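Local structure of protein Pcdhgb2 (Mus musculus, 5SZR) at residues D71-K76 / E103-P108; L119-P124 / V208-P213; I132-R137 / G143-H148; L157-S160 / Y164-L167; A187-R190 / P194-S197. The protein probably acts as a calcium-dependent cell-adhesion protein that may help establish and maintain specific neuronal connections, and is represented here by its extracellular cadherin domains 3 to 6. One frame throughout, in Å; residues are numbered along the deposited sequence.

Interaction 1 of 5, residues D71-K76 / E103-P108. With CA (calcium ion), chain K; CA (calcium ion), chain J; CA (calcium ion), chain L.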
# COMPACT_ATOMS: atom_id res chain seq x y z
N ASP A 71 10.03 49.43 -29.18
CA ASP A 71 9.24 48.54 -28.34
C ASP A 71 7.77 48.95 -28.41
O ASP A 71 7.37 49.95 -27.82
CB ASP A 71 9.73 48.56 -26.89
CG ASP A 71 8.92 47.65 -25.97
OD1 ASP A 71 8.23 46.74 -26.47
OD2 ASP A 71 8.99 47.85 -24.74
N PHE A 72 6.97 48.17 -29.15
CA PHE A 72 5.55 48.48 -29.32
C PHE A 72 4.83 48.52 -27.98
O PHE A 72 3.87 49.29 -27.81
CB PHE A 72 4.92 47.45 -30.25
CG PHE A 72 3.44 47.64 -30.45
CD1 PHE A 72 2.97 48.47 -31.46
CD2 PHE A 72 2.52 46.97 -29.66
CE1 PHE A 72 1.61 48.64 -31.66
CE2 PHE A 72 1.16 47.14 -29.85
CZ PHE A 72 0.70 47.97 -30.85
N GLU A 73 5.26 47.70 -27.02
CA GLU A 73 4.61 47.67 -25.72
C GLU A 73 4.85 48.95 -24.93
O GLU A 73 4.08 49.24 -24.01
CB GLU A 73 5.07 46.44 -24.93
CG GLU A 73 4.42 45.11 -25.36
CD GLU A 73 4.69 44.74 -26.82
OE1 GLU A 73 5.85 44.81 -27.26
OE2 GLU A 73 3.72 44.39 -27.53
N THR A 74 5.90 49.70 -25.26
CA THR A 74 6.21 50.96 -24.59
C THR A 74 5.67 52.18 -25.34
O THR A 74 5.15 53.11 -24.72
CB THR A 74 7.73 51.11 -24.43
OG1 THR A 74 8.25 49.98 -23.73
CG2 THR A 74 8.07 52.37 -23.66
N ALA A 75 5.78 52.19 -26.67
CA ALA A 75 5.27 53.30 -27.46
C ALA A 75 4.80 52.78 -28.80
O ALA A 75 5.57 52.13 -29.52
CB ALA A 75 6.33 54.39 -27.64
N LYS A 76 3.54 53.05 -29.14
CA LYS A 76 2.97 52.61 -30.41
C LYS A 76 3.16 53.62 -31.54
O LYS A 76 2.95 53.25 -32.71
CB LYS A 76 1.48 52.32 -30.24
CG LYS A 76 1.18 51.22 -29.25
CD LYS A 76 -0.32 50.98 -29.13
CE LYS A 76 -0.64 50.08 -27.97
NZ LYS A 76 -2.09 50.11 -27.65
N GLU A 103 5.09 43.20 -32.97
CA GLU A 103 5.65 41.89 -33.23
C GLU A 103 5.44 41.00 -32.01
O GLU A 103 5.26 41.47 -30.89
CB GLU A 103 7.15 41.96 -33.55
CG GLU A 103 7.50 42.85 -34.74
CD GLU A 103 7.05 42.27 -36.06
OE1 GLU A 103 6.55 43.03 -36.92
OE2 GLU A 103 7.19 41.04 -36.25
N ASN A 104 5.45 39.69 -32.26
CA ASN A 104 5.28 38.69 -31.20
C ASN A 104 6.61 38.51 -30.50
O ASN A 104 7.41 37.64 -30.85
CB ASN A 104 4.76 37.39 -31.79
CG ASN A 104 4.34 36.39 -30.73
OD1 ASN A 104 4.25 36.72 -29.55
ND2 ASN A 104 4.08 35.16 -31.16
N ASP A 105 6.87 39.34 -29.49
CA ASP A 105 8.11 39.25 -28.72
C ASP A 105 7.87 39.14 -27.22
O ASP A 105 8.82 39.27 -26.45
CB ASP A 105 9.03 40.44 -29.03
CG ASP A 105 8.39 41.78 -28.70
OD1 ASP A 105 7.16 41.85 -28.55
OD2 ASP A 105 9.13 42.78 -28.62
N CYS A 106 6.63 38.89 -26.78
CA CYS A 106 6.31 38.72 -25.37
C CYS A 106 5.74 37.32 -25.16
O CYS A 106 4.74 36.96 -25.78
CB CYS A 106 5.33 39.78 -24.89
SG CYS A 106 6.04 41.45 -24.75
N VAL A 107 6.38 36.56 -24.28
CA VAL A 107 5.98 35.17 -24.01
C VAL A 107 4.69 35.17 -23.20
O VAL A 107 4.48 36.08 -22.37
CB VAL A 107 7.10 34.43 -23.27
CG1 VAL A 107 6.69 33.02 -22.89
CG2 VAL A 107 8.36 34.41 -24.13
N PRO A 108 3.77 34.22 -23.42
CA PRO A 108 2.63 34.07 -22.50
C PRO A 108 3.10 33.60 -21.13
O PRO A 108 4.04 32.81 -21.02
CB PRO A 108 1.76 33.01 -23.18
CG PRO A 108 2.24 32.93 -24.59
CD PRO A 108 3.69 33.30 -24.57
CA CA K . 5.16 43.09 -29.02
CA CA J . 8.19 44.62 -27.49
CA CA L . 2.92 36.88 -27.42
O HOH W 1 8.63 43.70 -24.94
O HOH W 2 10.49 44.93 -27.64
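Glu73 OE1 is shared by two calcium ions, 2.4 Å from that of chain J and 2.6 Å from that of chain K, and Asp105 reaches the same pair from the other segment. The glutamate also places OE2 2.5 Å from calcium ion K, so it chelates one metal while bridging to the next. Asp105 spreads its carboxylate over both: OD1 lies 2.4 Å from calcium ion K and OD2 2.4 Å from calcium ion J. Asp71 OD1 completes the first segment's share at 2.4 Å from calcium ion J, and Glu103 O adds a backbone ligand to calcium ion K. Asp71 OD1 also accepts from Glu73 N, which meets it from well above the carboxylate plane, forming an Asx turn that fixes the two acids relative to each other. Glu73 CG lies 4.0 Å from Cys106 SG, and the bend beyond it at chi2 (60°) turns the carboxylate to the metals. The first segment carries the DXE motif (Asp71 to Glu73) of the fragment's first cadherin domain, and the second belongs to the linker after strand 91-101; Glu16, Asp102 and Asp138 supply further ligands. Beyond the pair, Asn104 OD1 and Cys106 O turn to the calcium ion of chain L. Because carboxylates from both segments share metals, their mutual repulsion is probably offset by the calcium charge, and the joint should depend on bound calcium for its rigidity.

Interaction 2 of 5, residues L119-P124 / V208-P213. With CA (calcium ion), chain N; CA (calcium ion), chain M; CA (calcium ion), chain O.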
# COMPACT_ATOMS: atom_id res chain seq x y z
N LEU A 119 -4.77 17.00 -2.13
CA LEU A 119 -6.03 16.72 -2.81
C LEU A 119 -6.57 15.39 -2.33
O LEU A 119 -5.96 14.34 -2.61
CB LEU A 119 -5.81 16.70 -4.32
CG LEU A 119 -7.02 16.49 -5.23
CD1 LEU A 119 -8.01 17.62 -5.05
CD2 LEU A 119 -6.59 16.39 -6.68
N PRO A 120 -7.69 15.36 -1.59
CA PRO A 120 -8.23 14.09 -1.09
C PRO A 120 -8.51 13.10 -2.22
O PRO A 120 -9.06 13.45 -3.26
CB PRO A 120 -9.53 14.51 -0.39
CG PRO A 120 -9.28 15.91 0.03
CD PRO A 120 -8.39 16.52 -1.02
N GLU A 121 -8.14 11.84 -1.98
CA GLU A 121 -8.29 10.80 -2.98
C GLU A 121 -9.75 10.48 -3.28
O GLU A 121 -10.04 9.85 -4.30
CB GLU A 121 -7.57 9.53 -2.54
CG GLU A 121 -8.22 8.83 -1.36
CD GLU A 121 -7.50 7.54 -1.00
OE1 GLU A 121 -7.32 7.28 0.21
OE2 GLU A 121 -7.11 6.80 -1.92
N ASP A 122 -10.68 10.87 -2.41
CA ASP A 122 -12.10 10.63 -2.64
C ASP A 122 -12.80 11.86 -3.21
O ASP A 122 -14.03 11.92 -3.19
CB ASP A 122 -12.77 10.16 -1.35
CG ASP A 122 -12.76 11.22 -0.25
OD1 ASP A 122 -13.60 11.13 0.67
OD2 ASP A 122 -11.92 12.14 -0.31
N SER A 123 -12.04 12.82 -3.72
CA SER A 123 -12.61 14.00 -4.34
C SER A 123 -13.58 13.60 -5.45
O SER A 123 -13.25 12.75 -6.29
CB SER A 123 -11.51 14.90 -4.91
OG SER A 123 -10.84 15.60 -3.88
N PRO A 124 -14.78 14.17 -5.49
CA PRO A 124 -15.72 13.85 -6.57
C PRO A 124 -15.19 14.28 -7.92
O PRO A 124 -14.29 15.12 -8.04
CB PRO A 124 -16.99 14.64 -6.20
CG PRO A 124 -16.77 15.16 -4.82
CD PRO A 124 -15.30 15.22 -4.60
N VAL A 208 -7.51 8.54 2.52
CA VAL A 208 -8.82 8.29 3.11
C VAL A 208 -8.84 6.82 3.53
O VAL A 208 -8.16 5.98 2.94
CB VAL A 208 -9.95 8.61 2.10
CG1 VAL A 208 -11.31 8.14 2.60
CG2 VAL A 208 -9.99 10.11 1.83
N ASN A 209 -9.60 6.52 4.59
CA ASN A 209 -9.71 5.15 5.07
C ASN A 209 -10.69 4.40 4.18
O ASN A 209 -11.87 4.21 4.50
CB ASN A 209 -10.14 5.10 6.53
CG ASN A 209 -10.08 3.70 7.11
OD1 ASN A 209 -9.32 2.86 6.64
ND2 ASN A 209 -10.89 3.44 8.14
N ASP A 210 -10.19 3.95 3.03
CA ASP A 210 -11.02 3.20 2.08
C ASP A 210 -10.51 1.77 1.87
O ASP A 210 -10.90 1.12 0.90
CB ASP A 210 -11.12 3.94 0.75
CG ASP A 210 -9.76 4.30 0.17
OD1 ASP A 210 -8.76 4.31 0.93
OD2 ASP A 210 -9.69 4.59 -1.05
N ASN A 211 -9.66 1.26 2.76
CA ASN A 211 -9.14 -0.10 2.66
C ASN A 211 -9.34 -0.82 3.98
O ASN A 211 -8.84 -0.36 5.02
CB ASN A 211 -7.66 -0.10 2.26
CG ASN A 211 -7.44 0.31 0.82
OD1 ASN A 211 -7.55 -0.52 -0.09
ND2 ASN A 211 -7.13 1.58 0.60
N ALA A 212 -10.04 -1.94 3.94
CA ALA A 212 -10.21 -2.76 5.12
C ALA A 212 -8.98 -3.63 5.33
O ALA A 212 -8.36 -4.07 4.36
CB ALA A 212 -11.46 -3.63 5.00
N PRO A 213 -8.59 -3.89 6.58
CA PRO A 213 -7.50 -4.84 6.82
C PRO A 213 -7.81 -6.19 6.22
O PRO A 213 -8.97 -6.60 6.11
CB PRO A 213 -7.41 -4.91 8.35
CG PRO A 213 -8.67 -4.25 8.86
CD PRO A 213 -9.07 -3.26 7.82
CA CA N . -6.58 5.04 1.42
CA CA M . -7.74 4.48 -2.30
CA CA O . -7.71 1.07 6.47
O HOH W 3 -8.06 2.00 -2.44
O HOH W 4 -9.25 4.79 -4.13
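The calcium-filled linker between the second and third cadherin domains of this fragment is where Glu121 meets Val208 and Asp210. Glu121 OE1 accepts a short bond of 2.6 Å from Val208 N, using the lone pair that points away from OE2, while also binding the calcium ion of chain N at 2.6 Å. The other oxygen, OE2, lies 2.4 Å from the calcium ion of chain M. With chi1 at 69°, CG sits between the backbone N and the carbonyl carbon, and the extended remainder of the chain carries the carboxylate out to the metals. Asp210 comes from the opposite direction and spans the same two ions, OD1 2.4 Å from calcium ion N and OD2 2.3 Å from calcium ion M, its carboxylate plane turned 72° from that of Glu121. Val208 O is a further ligand of calcium ion N. The cadherin linker sequence DXNDN runs here from Asp207 to Asn211; from Val208 on, successive residues alternate, Val208 and Asp210 serving the N and M ions, while Asn209 OD1 and Asn211 O bind the calcium ion of chain O. Asn211 ND2 donates to a water that is itself a ligand of calcium ion M. At the flank of the site, Val208 CG2 packs against Asp122 OD2 at 3.5 Å, the two side chains crossing at about a right angle. A type I turn from Pro120 to Ser123 presents Glu121 and Asp122, Pro120 O accepting from Ser123 N and, at 2.9 Å, from Ser123 OG.

Interaction 3 of 5, residues I132-R137 / G143-H148. With CA (calcium ion), chain L.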
# COMPACT_ATOMS: atom_id res chain seq x y z
N ILE A 132 -6.46 28.99 -13.06
CA ILE A 132 -5.44 29.32 -14.05
C ILE A 132 -5.81 30.63 -14.72
O ILE A 132 -6.96 30.82 -15.14
CB ILE A 132 -5.30 28.20 -15.10
CG1 ILE A 132 -5.16 26.82 -14.43
CG2 ILE A 132 -4.14 28.49 -16.04
CD1 ILE A 132 -3.97 26.68 -13.52
N LYS A 133 -4.84 31.53 -14.84
CA LYS A 133 -5.01 32.80 -15.54
C LYS A 133 -3.81 33.02 -16.46
O LYS A 133 -2.68 32.69 -16.10
CB LYS A 133 -5.14 33.97 -14.56
CG LYS A 133 -5.52 35.29 -15.22
CD LYS A 133 -5.32 36.47 -14.27
CE LYS A 133 -5.51 37.79 -15.01
NZ LYS A 133 -5.11 38.96 -14.18
N THR A 134 -4.07 33.56 -17.65
CA THR A 134 -3.01 33.83 -18.61
C THR A 134 -2.90 35.32 -18.89
O THR A 134 -3.91 36.03 -18.95
CB THR A 134 -3.25 33.09 -19.94
OG1 THR A 134 -4.38 33.65 -20.60
CG2 THR A 134 -3.49 31.63 -19.68
N ARG A 135 -1.66 35.78 -19.04
CA ARG A 135 -1.37 37.13 -19.50
C ARG A 135 -0.47 37.06 -20.73
O ARG A 135 0.26 36.09 -20.92
CB ARG A 135 -0.69 37.97 -18.40
CG ARG A 135 -1.65 38.49 -17.34
CD ARG A 135 -1.01 39.61 -16.53
NE ARG A 135 0.05 39.13 -15.65
CZ ARG A 135 -0.12 38.82 -14.37
NH1 ARG A 135 0.90 38.38 -13.65
NH2 ARG A 135 -1.32 38.95 -13.81
N ASP A 136 -0.55 38.09 -21.57
CA ASP A 136 0.34 38.21 -22.72
C ASP A 136 0.43 39.68 -23.09
O ASP A 136 -0.59 40.29 -23.46
CB ASP A 136 -0.15 37.37 -23.90
CG ASP A 136 0.92 37.19 -24.98
OD1 ASP A 136 1.46 38.21 -25.47
OD2 ASP A 136 1.22 36.03 -25.32
N ARG A 137 1.63 40.25 -23.01
CA ARG A 137 1.80 41.69 -23.16
C ARG A 137 1.62 42.16 -24.59
O ARG A 137 1.50 43.37 -24.81
CB ARG A 137 3.18 42.10 -22.64
CG ARG A 137 3.43 41.73 -21.17
CD ARG A 137 4.72 42.37 -20.68
NE ARG A 137 4.76 43.78 -21.04
CZ ARG A 137 5.86 44.53 -21.02
NH1 ARG A 137 5.79 45.81 -21.37
NH2 ARG A 137 7.02 44.01 -20.64
N GLY A 143 -1.09 38.30 -28.69
CA GLY A 143 -1.50 38.24 -27.31
C GLY A 143 -2.63 37.28 -27.00
O GLY A 143 -3.06 37.20 -25.85
N ASP A 144 -3.14 36.56 -28.00
CA ASP A 144 -4.23 35.62 -27.80
C ASP A 144 -3.64 34.28 -27.37
O ASP A 144 -2.98 33.60 -28.17
CB ASP A 144 -5.05 35.47 -29.08
CG ASP A 144 -6.50 35.12 -28.81
OD1 ASP A 144 -7.10 35.72 -27.89
OD2 ASP A 144 -7.04 34.24 -29.52
N VAL A 145 -3.88 33.90 -26.11
CA VAL A 145 -3.28 32.71 -25.52
C VAL A 145 -4.35 31.67 -25.27
O VAL A 145 -5.50 31.99 -24.94
CB VAL A 145 -2.54 33.05 -24.20
CG1 VAL A 145 -1.81 31.83 -23.64
CG2 VAL A 145 -1.58 34.20 -24.41
N TYR A 146 -3.98 30.40 -25.42
CA TYR A 146 -4.84 29.28 -25.08
C TYR A 146 -4.02 28.20 -24.39
O TYR A 146 -2.85 28.00 -24.70
CB TYR A 146 -5.55 28.71 -26.32
CG TYR A 146 -6.59 29.65 -26.88
CD1 TYR A 146 -7.92 29.55 -26.48
CD2 TYR A 146 -6.25 30.64 -27.79
CE1 TYR A 146 -8.88 30.41 -26.99
CE2 TYR A 146 -7.20 31.50 -28.30
CZ TYR A 146 -8.51 31.38 -27.90
OH TYR A 146 -9.46 32.24 -28.41
N CYS A 147 -4.67 27.50 -23.46
CA CYS A 147 -4.01 26.52 -22.62
C CYS A 147 -4.54 25.12 -22.89
O CYS A 147 -5.66 24.93 -23.37
CB CYS A 147 -4.20 26.84 -21.14
SG CYS A 147 -3.45 28.36 -20.60
N HIS A 148 -3.71 24.14 -22.56
CA HIS A 148 -4.11 22.74 -22.55
C HIS A 148 -3.18 22.00 -21.59
O HIS A 148 -2.11 22.49 -21.24
CB HIS A 148 -4.07 22.12 -23.95
CG HIS A 148 -2.69 21.97 -24.51
ND1 HIS A 148 -1.70 22.92 -24.32
CD2 HIS A 148 -2.13 20.99 -25.26
CE1 HIS A 148 -0.60 22.53 -24.94
NE2 HIS A 148 -0.83 21.36 -25.51
CA CA L . 2.92 36.88 -27.42
O HOH W 5 -5.75 32.03 -22.05
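Asp136 and Thr134 make the close part of this contact, pressing on Gly143, Val145 and Cys147. The Asp136 carboxylate rests on the chain at Gly143, with OD1 3.5 Å from Gly143 CA, while OD2 lies 3.5 Å from Val145 CG2. CG anti to the backbone N (chi1 -166°) carries the carboxylate to the calcium ion of chain L, which both oxygens meet at 2.8 Å, so the glycine backbone and the valine methyl flank a bidentate metal ligand. Further along, Thr134 CG2 approaches Cys147 SG to 3.4 Å. Thr134 and Val145 slide past each other in opposite directions, and here a water takes over: it lies 2.6 Å from Thr134 OG1 and donates to Val145 O at 2.9 Å. Exposed Arg135 and Tyr146 point away from the contact, each outside its own sheet, the first toward a salt bridge with Glu109, the second to a cation-pi contact with Arg190. The two strands do not pair. Their axes come no closer than 7.9 Å because they belong to the facing sheets of a cadherin sandwich: strand 128-135 lies between strands 109-113 and 164-169, whereas strand 145-149 edges the other sheet beside strand 180-189, whose Ala187 packs against Val145 and Cys147.

Interaction 4 of 5, residues L157-S160 / Y164-L167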
# COMPACT_ATOMS: atom_id res chain seq x y z
N LEU A 157 -8.97 20.92 -18.30
CA LEU A 157 -9.10 22.37 -18.19
C LEU A 157 -10.49 22.80 -18.62
O LEU A 157 -10.91 22.52 -19.75
CB LEU A 157 -8.05 23.07 -19.04
CG LEU A 157 -6.66 23.30 -18.45
CD1 LEU A 157 -5.89 24.28 -19.33
CD2 LEU A 157 -6.74 23.81 -17.02
N LYS A 158 -11.20 23.50 -17.74
CA LYS A 158 -12.49 24.08 -18.06
C LYS A 158 -12.33 25.59 -18.20
O LYS A 158 -11.73 26.23 -17.33
CB LYS A 158 -13.53 23.75 -16.99
CG LYS A 158 -13.67 22.27 -16.67
CD LYS A 158 -14.33 21.49 -17.81
CE LYS A 158 -14.67 20.07 -17.36
NZ LYS A 158 -15.32 19.27 -18.42
N SER A 159 -12.85 26.15 -19.29
CA SER A 159 -12.72 27.57 -19.58
C SER A 159 -13.99 28.28 -19.12
O SER A 159 -15.04 28.16 -19.76
CB SER A 159 -12.46 27.79 -21.07
OG SER A 159 -12.18 29.16 -21.34
N SER A 160 -13.89 29.02 -18.02
CA SER A 160 -15.05 29.75 -17.51
C SER A 160 -15.28 31.03 -18.29
O SER A 160 -16.40 31.30 -18.76
CB SER A 160 -14.88 30.03 -16.02
OG SER A 160 -13.52 30.32 -15.70
N TYR A 164 -9.32 32.62 -18.41
CA TYR A 164 -9.51 32.03 -17.09
C TYR A 164 -9.90 30.56 -17.23
O TYR A 164 -10.82 30.22 -17.98
CB TYR A 164 -10.58 32.79 -16.30
CG TYR A 164 -10.14 34.17 -15.87
CD1 TYR A 164 -9.51 34.36 -14.64
CD2 TYR A 164 -10.33 35.27 -16.69
CE1 TYR A 164 -9.09 35.62 -14.25
CE2 TYR A 164 -9.92 36.53 -16.30
CZ TYR A 164 -9.31 36.70 -15.08
OH TYR A 164 -8.90 37.95 -14.70
N TYR A 165 -9.19 29.70 -16.50
CA TYR A 165 -9.43 28.27 -16.56
C TYR A 165 -9.56 27.70 -15.15
O TYR A 165 -9.00 28.23 -14.19
CB TYR A 165 -8.30 27.52 -17.29
CG TYR A 165 -8.11 27.91 -18.74
CD1 TYR A 165 -8.74 27.21 -19.76
CD2 TYR A 165 -7.29 28.97 -19.10
CE1 TYR A 165 -8.56 27.55 -21.09
CE2 TYR A 165 -7.10 29.32 -20.42
CZ TYR A 165 -7.74 28.61 -21.41
OH TYR A 165 -7.55 28.96 -22.74
N LYS A 166 -10.31 26.61 -15.04
CA LYS A 166 -10.34 25.79 -13.84
C LYS A 166 -9.79 24.42 -14.21
O LYS A 166 -10.28 23.78 -15.15
CB LYS A 166 -11.76 25.67 -13.28
CG LYS A 166 -12.29 26.95 -12.67
CD LYS A 166 -13.64 26.74 -12.02
CE LYS A 166 -14.28 28.07 -11.64
NZ LYS A 166 -15.56 27.88 -10.91
N LEU A 167 -8.76 23.98 -13.48
CA LEU A 167 -8.25 22.63 -13.62
C LEU A 167 -9.08 21.71 -12.74
O LEU A 167 -9.12 21.88 -11.51
CB LEU A 167 -6.77 22.57 -13.21
CG LEU A 167 -6.09 21.22 -13.38
CD1 LEU A 167 -6.05 20.81 -14.85
CD2 LEU A 167 -4.68 21.25 -12.79
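Lys158 and Lys166 exchange the two backbone bonds at the heart of this antiparallel pairing. Lys158 N donates to Lys166 O at 2.8 Å in a nearly straight line (176°), and Lys166 N returns a bond of 2.7 Å to Lys158 O, lying in the plane of that carbonyl. Each carbonyl receives a second, softer approach from a CA-H, that of Tyr165 CA to Lys158 O being 3.2 Å long. Toward the turn the pairing slackens, and the bond from Ser160 N to Tyr164 O is weak at 3.3 Å. Around this core the side chains alternate between the two faces of the sheet. On the face of Leu157, Tyr165 and Leu167, the leucine branch CD2 of Leu157 touches Leu167 CD1 at 3.8 Å and Tyr165 CB at 4.0 Å. Ser159 CB adds a contact to the same tyrosine, 3.9 Å from CE1. Lys158 and Lys166 share the other face, and both chains lead their ends away from the contact; Lys158 does so through a bend at chi2 (-71°). Further out, the hairpin of strands 155-159 and 164-169 is set against strand 145-149 of the facing sheet: Leu157 packs on Cys147 and Val149, Leu167 on Val149, and Tyr165 OH reaches Cys147 N in a weak hydrogen bond. On its other edge strand 164-169 pairs with strand 128-135. The hairpin is thus two-sided in character: apolar groups turn into the sandwich, while exposed lysines, whose charges water probably screens, occupy the outer surface.

Interaction 5 of 5, residues A187-R190 / P194-S197. With CA (calcium ion), chain L; MAN (alpha-D-mannopyranose), chain X.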
# COMPACT_ATOMS: atom_id res chain seq x y z
N ALA A 187 0.82 26.96 -22.23
CA ALA A 187 0.10 28.08 -22.81
C ALA A 187 0.89 28.63 -23.98
O ALA A 187 2.10 28.83 -23.88
CB ALA A 187 -0.13 29.18 -21.76
N ALA A 188 0.20 28.87 -25.10
CA ALA A 188 0.86 29.33 -26.32
C ALA A 188 0.03 30.43 -26.97
O ALA A 188 -1.20 30.41 -26.92
CB ALA A 188 1.08 28.17 -27.30
N ASP A 189 0.72 31.39 -27.59
CA ASP A 189 0.04 32.45 -28.30
C ASP A 189 -0.17 32.08 -29.76
O ASP A 189 0.44 31.14 -30.28
CB ASP A 189 0.80 33.78 -28.18
CG ASP A 189 2.22 33.72 -28.75
OD1 ASP A 189 2.45 33.06 -29.79
OD2 ASP A 189 3.11 34.36 -28.17
N ARG A 190 -1.04 32.83 -30.42
CA ARG A 190 -1.37 32.56 -31.82
C ARG A 190 -0.75 33.61 -32.74
O ARG A 190 -1.42 34.14 -33.63
CB ARG A 190 -2.88 32.48 -31.99
CG ARG A 190 -3.51 31.32 -31.23
CD ARG A 190 -5.02 31.30 -31.38
NE ARG A 190 -5.61 30.13 -30.73
CZ ARG A 190 -6.16 29.10 -31.38
NH1 ARG A 190 -6.21 29.10 -32.70
NH2 ARG A 190 -6.66 28.08 -30.69
N PRO A 194 4.71 31.43 -33.19
CA PRO A 194 4.10 31.37 -31.86
C PRO A 194 5.14 31.20 -30.76
O PRO A 194 6.21 30.62 -30.95
CB PRO A 194 3.19 30.14 -31.94
CG PRO A 194 3.84 29.27 -32.96
CD PRO A 194 4.42 30.22 -33.98
N LEU A 195 4.80 31.74 -29.58
CA LEU A 195 5.59 31.58 -28.37
C LEU A 195 4.77 30.85 -27.32
O LEU A 195 3.54 30.98 -27.28
CB LEU A 195 6.05 32.93 -27.82
CG LEU A 195 6.96 33.76 -28.73
CD1 LEU A 195 7.20 35.15 -28.14
CD2 LEU A 195 8.28 33.04 -28.95
N SER A 196 5.45 30.07 -26.48
CA SER A 196 4.77 29.25 -25.47
C SER A 196 5.59 29.20 -24.18
O SER A 196 6.81 29.33 -24.20
CB SER A 196 4.52 27.82 -25.97
OG SER A 196 5.62 27.32 -26.72
N SER A 197 4.88 29.00 -23.07
CA SER A 197 5.49 28.72 -21.77
C SER A 197 4.67 27.63 -21.08
O SER A 197 3.60 27.24 -21.56
CB SER A 197 5.55 29.98 -20.90
OG SER A 197 4.27 30.30 -20.39
CA CA L . 2.92 36.88 -27.42
C1 MAN X . 6.53 26.56 -25.89
C2 MAN X . 7.64 26.75 -26.95
C3 MAN X . 7.28 26.01 -28.24
C4 MAN X . 6.92 24.54 -27.93
C5 MAN X . 5.76 24.49 -26.91
C6 MAN X . 5.36 23.08 -26.50
O2 MAN X . 8.89 26.18 -26.52
O3 MAN X . 8.31 26.09 -29.21
O4 MAN X . 6.53 23.88 -29.12
O5 MAN X . 6.15 25.20 -25.71
O6 MAN X . 4.42 22.58 -27.45
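Ala187 pairs with Ser197 through two backbone bonds: Ala187 N donates to Ser197 O at 2.9 Å, and Ser197 N to Ala187 O at 2.9 Å. Its methyl group points into the sandwich, where it meets Val110, and Ser197 OG on the same face makes a hydrogen bond with Pro108 O. Next, Ala188 turns to the opposite face, its CB lying 3.7 Å from Ser196 CB in a non-hydrogen-bonded pair. Ser196 is O-mannosylated: its OG is covalently joined to C1 of an alpha-mannose at 1.4 Å, so the sugar stands out from the sheet on the face of Ala188. The two segments form the hairpin between strands 180-189 and 196-206, the last two strands of this cadherin domain, and it closes near the linker to the preceding domain. At that end Asp189 replaces regular pairing with a side-chain bond. Asp189 N still donates to Leu195 O at 2.9 Å, but Leu195 N gives its hydrogen to Asp189 OD1 at 2.7 Å, approaching 38° above the carboxylate plane. With CG between the backbone N and the carbonyl carbon (chi1 60°), the acid lies side by side with the Leu195 side chain. The other oxygen, OD2, binds the calcium ion of chain L at 2.6 Å while resting 3.3 Å from Leu195 CB. One carboxylate therefore ties the hairpin end to the metal, which Asn104, Cys106, Asp136, Asp138 and Asn142 also bind. Arg190 then leaves the pairing, its side chain directed away from the second segment.

In the fold
The calcium ion of chain L joins three of the contacts: interaction 1 supplies Asn104 and Cys106, interaction 3 Asp136 and interaction 5 Asp189. Interactions 3 and 5 have centres about 8 Å apart, and their centres lie about 15 and 14 Å, respectively, from that of interaction 1, whose Asn104 ND2 probably bonds to Asp189 OD1 at 3.0 Å. Interaction 4 stands back from the metals, its centre about 12 Å from that of interaction 3, to which the bond between Ile132 O and Tyr165 N connects it. Interaction 2 belongs to a comparable three-calcium linker at the other end of the same cadherin domain, seen there through Glu121, its centre about 49 Å from that of interaction 1.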